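Local coordinates for cystathionine beta-lyase family protein, YNBB B.subtilis ortholog (Clostridium acetobutylicum, PDB 3HVY), which is a putative cystathionine beta-lyase linked to aluminium resistance, which carries covalently bound pyridoxal phosphate and probably acts as a lyase of the methionine gamma-lyase family, at residues D[186-191]-D[402-407]; D[319-324]-D[336-341]. One frame throughout, in Å; residues are numbered along the deposited sequence.

Contact 1: D[186-191]-D[402-407]; sequences TGYGWR and IGYLQG
The loop at Tyr188, Gly189 and Trp190 passes strand 402-406 without pairing with it: the CA atoms of Tyr188 and Tyr404 are 7.9 Å apart, and those of Trp190 and Ile402 are 8.2 Å apart. An inverse gamma turn is centred on Tyr188, with a weak bond from Gly189 N back to Gly187 O. Its backbone runs beside the ring of Tyr404. Tyr404 CG is anti to its own carbonyl carbon (chi1 -55°), and the ring extends from the strand to the loop. Its OH lies 3.0 Å from Gly189 O, which sits at the ring edge, in plane. One face of the same ring takes Tyr188: CD1 of Tyr188 is 3.5 Å from CE2 of Tyr404, offset toward the rim. The two rings are inclined at 33° and form an oblique pair. The Tyr188 hydroxyl is hydrogen-bonded to Asp394, on the strand next to 402-406, so its ring and its hydroxyl both meet the small sheet. In the fold type I architecture of pyridoxal phosphate enzymes, this contact joins two domains. The loop follows strand 177-183 of the large seven-stranded sheet, while strand 402-406 is part of the smaller antiparallel sheet. Further along the loop, Trp190 meets Ile402. The indole swings out with CG anti to the backbone N (chi1 -170°), and its CE3 comes 3.7 Å from CD1 of Ile402. Ile402 CG2 lies 4.1 Å from Trp190 CZ3. Trp190 also rests on Ala336, Asp321 and Leu323.

Contact 2: D[319-324]-D[336-341]; sequences GFDVLP and AIKFND
The edge of the Phe339 ring points at the face of the Phe320 ring in a T-shaped (edge-to-face) pair, with planes at 64° and centroids 5.4 Å apart. The nearest ring atoms are Phe320 CE1 and Phe339 CD1. Two backbone carbonyl oxygens, Lys338 O and Phe339 O, lie at the Phe320 edge near its plane; Lys338 O is 3.5 Å from Phe320 CD1. One face of Phe339 takes CG2 of Ile337, and the ring also meets that of Phe348. These rings sit at the open end of a beta hairpin, built from strands 321-323 and 334-338 of the antiparallel sheet in the smaller domain. Leu323 and Ala336 are a hydrogen-bonded pair: Leu323 N gives to Ala336 O at 3.0 Å and Ala336 N gives to Leu323 O at 2.9 Å. Val322 and Ile337 form the next, non-hydrogen-bonded pair. Their side chains share a face of the sheet, where Met315 and Cys311 of helix 287-317 pack on Ile337. The other face carries Asp321, Leu323, Ala336 and Lys338. The Lys338 chain runs out from the strand and bends at chi3 (-65°), leaving NZ 4.4 Å from Asp321 OD1, too far for a salt bridge. Asp321 is instead bridged through OD2 to Lys325, and Lys338 makes a cation-pi contact with Trp190. Lys338 N gives a nearly straight bond to Asp321 O (166° at the hydrogen). Beside it, a water accepts from Asp321 N at 2.8 Å and donates to Lys338 O at 2.7 Å.

In the fold
Both contacts reach the smaller antiparallel sheet, where strands 334-338 and 402-406 are neighbours; Ile337 O probably accepts a hydrogen bond from Gly403 N. Contact 2 lies within this sheet. It is partly buried, relies on backbone bonds, and its two segments are close in sequence. Contact 1 lies closer to the middle of the chain, yet its touching residues are mostly partly exposed. It spans 211 residues and brings a loop of the large domain onto the sheet, mainly through aromatic and aliphatic side chains, with a tyrosine hydroxyl approaching a loop carbonyl. In sequence, contact 2 is nested inside the loop closed by contact 1. Trp190 joins the two sites, with CH2 3.5 Å from Val322 C.

Contact 1: D[186-191]-D[402-407]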
loop_
_atom_site.group_PDB
_atom_site.type_symbol
_atom_site.label_atom_id
_atom_site.label_comp_id
_atom_site.label_asym_id
_atom_site.label_seq_id
_atom_site.Cartn_x
_atom_site.Cartn_y
_atom_site.Cartn_z
ATOM N N THR D 186 -32.251 -11.270 8.212
ATOM C CA THR D 186 -33.336 -11.304 7.233
ATOM C C THR D 186 -32.886 -10.489 6.025
ATOM O O THR D 186 -32.105 -9.536 6.141
ATOM C CB THR D 186 -34.595 -10.575 7.800
ATOM O OG1 THR D 186 -34.981 -11.187 9.035
ATOM C CG2 THR D 186 -35.762 -10.510 6.794
ATOM N N GLY D 187 -33.360 -10.787 4.845
ATOM C CA GLY D 187 -32.989 -9.811 3.794
ATOM C C GLY D 187 -34.030 -8.692 3.647
ATOM O O GLY D 187 -34.369 -7.957 4.582
ATOM N N TYR D 188 -34.566 -8.590 2.448
ATOM C CA TYR D 188 -35.584 -7.616 2.194
ATOM C C TYR D 188 -36.933 -8.202 2.561
ATOM O O TYR D 188 -37.684 -8.608 1.687
ATOM C CB TYR D 188 -35.589 -7.205 0.723
ATOM C CG TYR D 188 -34.457 -6.314 0.283
ATOM C CD1 TYR D 188 -33.799 -5.473 1.181
ATOM C CD2 TYR D 188 -34.097 -6.253 -1.059
ATOM C CE1 TYR D 188 -32.798 -4.641 0.768
ATOM C CE2 TYR D 188 -33.091 -5.411 -1.494
ATOM C CZ TYR D 188 -32.445 -4.603 -0.578
ATOM O OH TYR D 188 -31.447 -3.766 -1.008
ATOM N N GLY D 189 -37.267 -8.246 3.836
ATOM C CA GLY D 189 -38.605 -8.697 4.198
ATOM C C GLY D 189 -39.188 -7.882 5.331
ATOM O O GLY D 189 -38.772 -6.757 5.588
ATOM N N TRP D 190 -40.177 -8.446 5.989
ATOM C CA TRP D 190 -40.736 -7.825 7.151
ATOM C C TRP D 190 -40.786 -8.938 8.194
ATOM O O TRP D 190 -41.837 -9.408 8.562
ATOM C CB TRP D 190 -42.093 -7.197 6.847
ATOM C CG TRP D 190 -42.596 -6.332 7.951
ATOM C CD1 TRP D 190 -43.530 -6.665 8.883
ATOM C CD2 TRP D 190 -42.157 -4.994 8.286
ATOM N NE1 TRP D 190 -43.731 -5.623 9.745
ATOM C CE2 TRP D 190 -42.901 -4.582 9.405
ATOM C CE3 TRP D 190 -41.202 -4.121 7.753
ATOM C CZ2 TRP D 190 -42.727 -3.322 10.001
ATOM C CZ3 TRP D 190 -41.047 -2.870 8.328
ATOM C CH2 TRP D 190 -41.798 -2.481 9.426
ATOM N N ARG D 191 -39.600 -9.344 8.652
ATOM C CA ARG D 191 -39.435 -10.452 9.595
ATOM C C ARG D 191 -38.178 -10.146 10.362
ATOM O O ARG D 191 -37.165 -9.768 9.765
ATOM C CB ARG D 191 -39.249 -11.804 8.872
ATOM N N ILE D 402 -40.830 -0.348 2.216
ATOM C CA ILE D 402 -40.012 -0.541 3.364
ATOM C C ILE D 402 -38.622 -0.141 2.988
ATOM O O ILE D 402 -38.099 -0.525 1.938
ATOM C CB ILE D 402 -39.979 -2.014 3.763
ATOM C CG1 ILE D 402 -41.376 -2.499 4.196
ATOM C CG2 ILE D 402 -38.923 -2.227 4.879
ATOM C CD1 ILE D 402 -41.602 -3.982 4.081
ATOM N N GLY D 403 -37.970 0.601 3.879
ATOM C CA GLY D 403 -36.584 0.938 3.678
ATOM C C GLY D 403 -35.693 0.315 4.725
ATOM O O GLY D 403 -36.112 0.093 5.887
ATOM N N TYR D 404 -34.433 0.095 4.347
ATOM C CA TYR D 404 -33.512 -0.589 5.229
ATOM C C TYR D 404 -32.303 0.269 5.472
ATOM O O TYR D 404 -31.623 0.639 4.527
ATOM C CB TYR D 404 -33.127 -1.938 4.637
ATOM C CG TYR D 404 -34.331 -2.789 4.311
ATOM C CD1 TYR D 404 -34.829 -3.712 5.208
ATOM C CD2 TYR D 404 -34.978 -2.644 3.116
ATOM C CE1 TYR D 404 -35.953 -4.472 4.889
ATOM C CE2 TYR D 404 -36.078 -3.372 2.814
ATOM C CZ TYR D 404 -36.568 -4.290 3.707
ATOM O OH TYR D 404 -37.705 -5.046 3.386
ATOM N N LEU D 405 -32.067 0.589 6.745
ATOM C CA LEU D 405 -30.954 1.412 7.190
ATOM C C LEU D 405 -29.996 0.538 7.962
ATOM O O LEU D 405 -30.404 -0.325 8.717
ATOM C CB LEU D 405 -31.455 2.527 8.127
ATOM C CG LEU D 405 -30.383 3.453 8.722
ATOM C CD1 LEU D 405 -30.190 4.608 7.803
ATOM C CD2 LEU D 405 -30.719 3.975 10.094
ATOM N N GLN D 406 -28.716 0.717 7.726
ATOM C CA GLN D 406 -27.718 0.039 8.533
ATOM C C GLN D 406 -26.423 0.794 8.588
ATOM O O GLN D 406 -26.100 1.547 7.691
ATOM C CB GLN D 406 -27.423 -1.379 8.081
ATOM C CG GLN D 406 -26.806 -1.508 6.753
ATOM C CD GLN D 406 -27.810 -1.383 5.688
ATOM O OE1 GLN D 406 -28.827 -2.068 5.710
ATOM N NE2 GLN D 406 -27.567 -0.488 4.753
ATOM N N GLY D 407 -25.708 0.612 9.686
ATOM C CA GLY D 407 -24.379 1.147 9.818
ATOM C C GLY D 407 -24.313 2.467 10.519
ATOM O O GLY D 407 -25.318 3.044 10.853
#

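Contact 2: D[319-324]-D[336-341]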
loop_
_atom_site.group_PDB
_atom_site.type_symbol
_atom_site.label_atom_id
_atom_site.label_comp_id
_atom_site.label_asym_id
_atom_site.label_seq_id
_atom_site.Cartn_x
_atom_site.Cartn_y
_atom_site.Cartn_z
ATOM N N GLY D 319 -44.650 8.167 13.666
ATOM C CA GLY D 319 -45.834 7.496 13.142
ATOM C C GLY D 319 -45.587 6.231 12.336
ATOM O O GLY D 319 -46.527 5.586 11.943
ATOM N N PHE D 320 -44.330 5.843 12.119
ATOM C CA PHE D 320 -44.038 4.719 11.257
ATOM C C PHE D 320 -43.959 3.382 11.983
ATOM O O PHE D 320 -43.441 3.293 13.123
ATOM C CB PHE D 320 -42.719 4.967 10.520
ATOM C CG PHE D 320 -42.747 6.147 9.585
ATOM C CD1 PHE D 320 -43.274 6.010 8.291
ATOM C CD2 PHE D 320 -42.286 7.385 9.987
ATOM C CE1 PHE D 320 -43.289 7.069 7.419
ATOM C CE2 PHE D 320 -42.320 8.468 9.127
ATOM C CZ PHE D 320 -42.814 8.328 7.848
ATOM N N ASP D 321 -44.444 2.339 11.291
ATOM C CA ASP D 321 -44.223 0.962 11.720
ATOM C C ASP D 321 -42.767 0.649 11.359
ATOM O O ASP D 321 -42.326 0.937 10.244
ATOM C CB ASP D 321 -45.186 0.006 11.012
ATOM C CG ASP D 321 -45.335 -1.343 11.750
ATOM O OD1 ASP D 321 -46.106 -2.198 11.261
ATOM O OD2 ASP D 321 -44.685 -1.522 12.821
ATOM N N VAL D 322 -42.011 0.124 12.316
ATOM C CA VAL D 322 -40.590 -0.201 12.130
ATOM C C VAL D 322 -40.381 -1.636 12.556
ATOM O O VAL D 322 -41.196 -2.213 13.299
ATOM C CB VAL D 322 -39.673 0.755 12.943
ATOM C CG1 VAL D 322 -40.009 2.197 12.605
ATOM C CG2 VAL D 322 -39.801 0.528 14.476
ATOM N N LEU D 323 -39.270 -2.226 12.113
ATOM C CA LEU D 323 -38.927 -3.563 12.531
ATOM C C LEU D 323 -37.440 -3.777 12.445
ATOM O O LEU D 323 -36.854 -3.525 11.399
ATOM C CB LEU D 323 -39.627 -4.570 11.659
ATOM C CG LEU D 323 -39.656 -5.986 12.211
ATOM C CD1 LEU D 323 -40.612 -6.018 13.441
ATOM C CD2 LEU D 323 -40.150 -6.896 11.121
ATOM N N PRO D 324 -36.823 -4.262 13.532
ATOM C CA PRO D 324 -37.432 -4.564 14.822
ATOM C C PRO D 324 -37.816 -3.302 15.579
ATOM O O PRO D 324 -37.434 -2.178 15.160
ATOM C CB PRO D 324 -36.300 -5.276 15.597
ATOM C CG PRO D 324 -35.309 -5.656 14.559
ATOM C CD PRO D 324 -35.397 -4.615 13.504
ATOM N N ALA D 336 -35.404 -1.755 9.659
ATOM C CA ALA D 336 -36.412 -1.583 8.591
ATOM C C ALA D 336 -37.473 -0.564 9.025
ATOM O O ALA D 336 -37.812 -0.476 10.209
ATOM C CB ALA D 336 -37.060 -2.961 8.207
ATOM N N ILE D 337 -37.975 0.209 8.065
ATOM C CA ILE D 337 -38.954 1.242 8.313
ATOM C C ILE D 337 -40.023 1.109 7.190
ATOM O O ILE D 337 -39.664 1.133 6.017
ATOM C CB ILE D 337 -38.331 2.649 8.199
ATOM C CG1 ILE D 337 -37.035 2.792 9.047
ATOM C CG2 ILE D 337 -39.398 3.750 8.524
ATOM C CD1 ILE D 337 -36.241 4.066 8.729
ATOM N N LYS D 338 -41.289 0.919 7.547
ATOM C CA LYS D 338 -42.373 0.824 6.546
ATOM C C LYS D 338 -42.900 2.233 6.250
ATOM O O LYS D 338 -43.691 2.781 6.987
ATOM C CB LYS D 338 -43.468 -0.095 7.046
ATOM C CG LYS D 338 -44.550 -0.431 6.036
ATOM C CD LYS D 338 -45.592 -1.403 6.580
ATOM C CE LYS D 338 -44.984 -2.790 6.891
ATOM N NZ LYS D 338 -45.995 -3.852 7.205
ATOM N N PHE D 339 -42.438 2.823 5.160
ATOM C CA PHE D 339 -42.840 4.193 4.830
ATOM C C PHE D 339 -44.286 4.266 4.311
ATOM O O PHE D 339 -44.949 5.272 4.512
ATOM C CB PHE D 339 -41.838 4.820 3.853
ATOM C CG PHE D 339 -40.493 5.081 4.459
ATOM C CD1 PHE D 339 -40.273 6.224 5.206
ATOM C CD2 PHE D 339 -39.481 4.164 4.338
ATOM C CE1 PHE D 339 -39.067 6.461 5.774
ATOM C CE2 PHE D 339 -38.254 4.392 4.889
ATOM C CZ PHE D 339 -38.045 5.544 5.612
ATOM N N ASN D 340 -44.758 3.190 3.677
ATOM C CA ASN D 340 -46.117 3.090 3.110
ATOM C C ASN D 340 -46.366 4.153 2.049
ATOM O O ASN D 340 -47.512 4.559 1.831
ATOM C CB ASN D 340 -47.211 3.197 4.183
ATOM C CG ASN D 340 -47.524 1.884 4.842
ATOM O OD1 ASN D 340 -47.635 0.845 4.177
ATOM N ND2 ASN D 340 -47.678 1.914 6.180
ATOM N N ASP D 341 -45.293 4.615 1.413
ATOM C CA ASP D 341 -45.376 5.683 0.457
ATOM C C ASP D 341 -44.038 5.761 -0.293
ATOM O O ASP D 341 -42.965 5.826 0.323
ATOM C CB ASP D 341 -45.724 7.008 1.177
ATOM C CG ASP D 341 -45.867 8.177 0.221
ATOM O OD1 ASP D 341 -46.880 8.242 -0.514
ATOM O OD2 ASP D 341 -44.963 9.028 0.202
HETATM O O HOH W 1 -45.698 2.683 8.832
#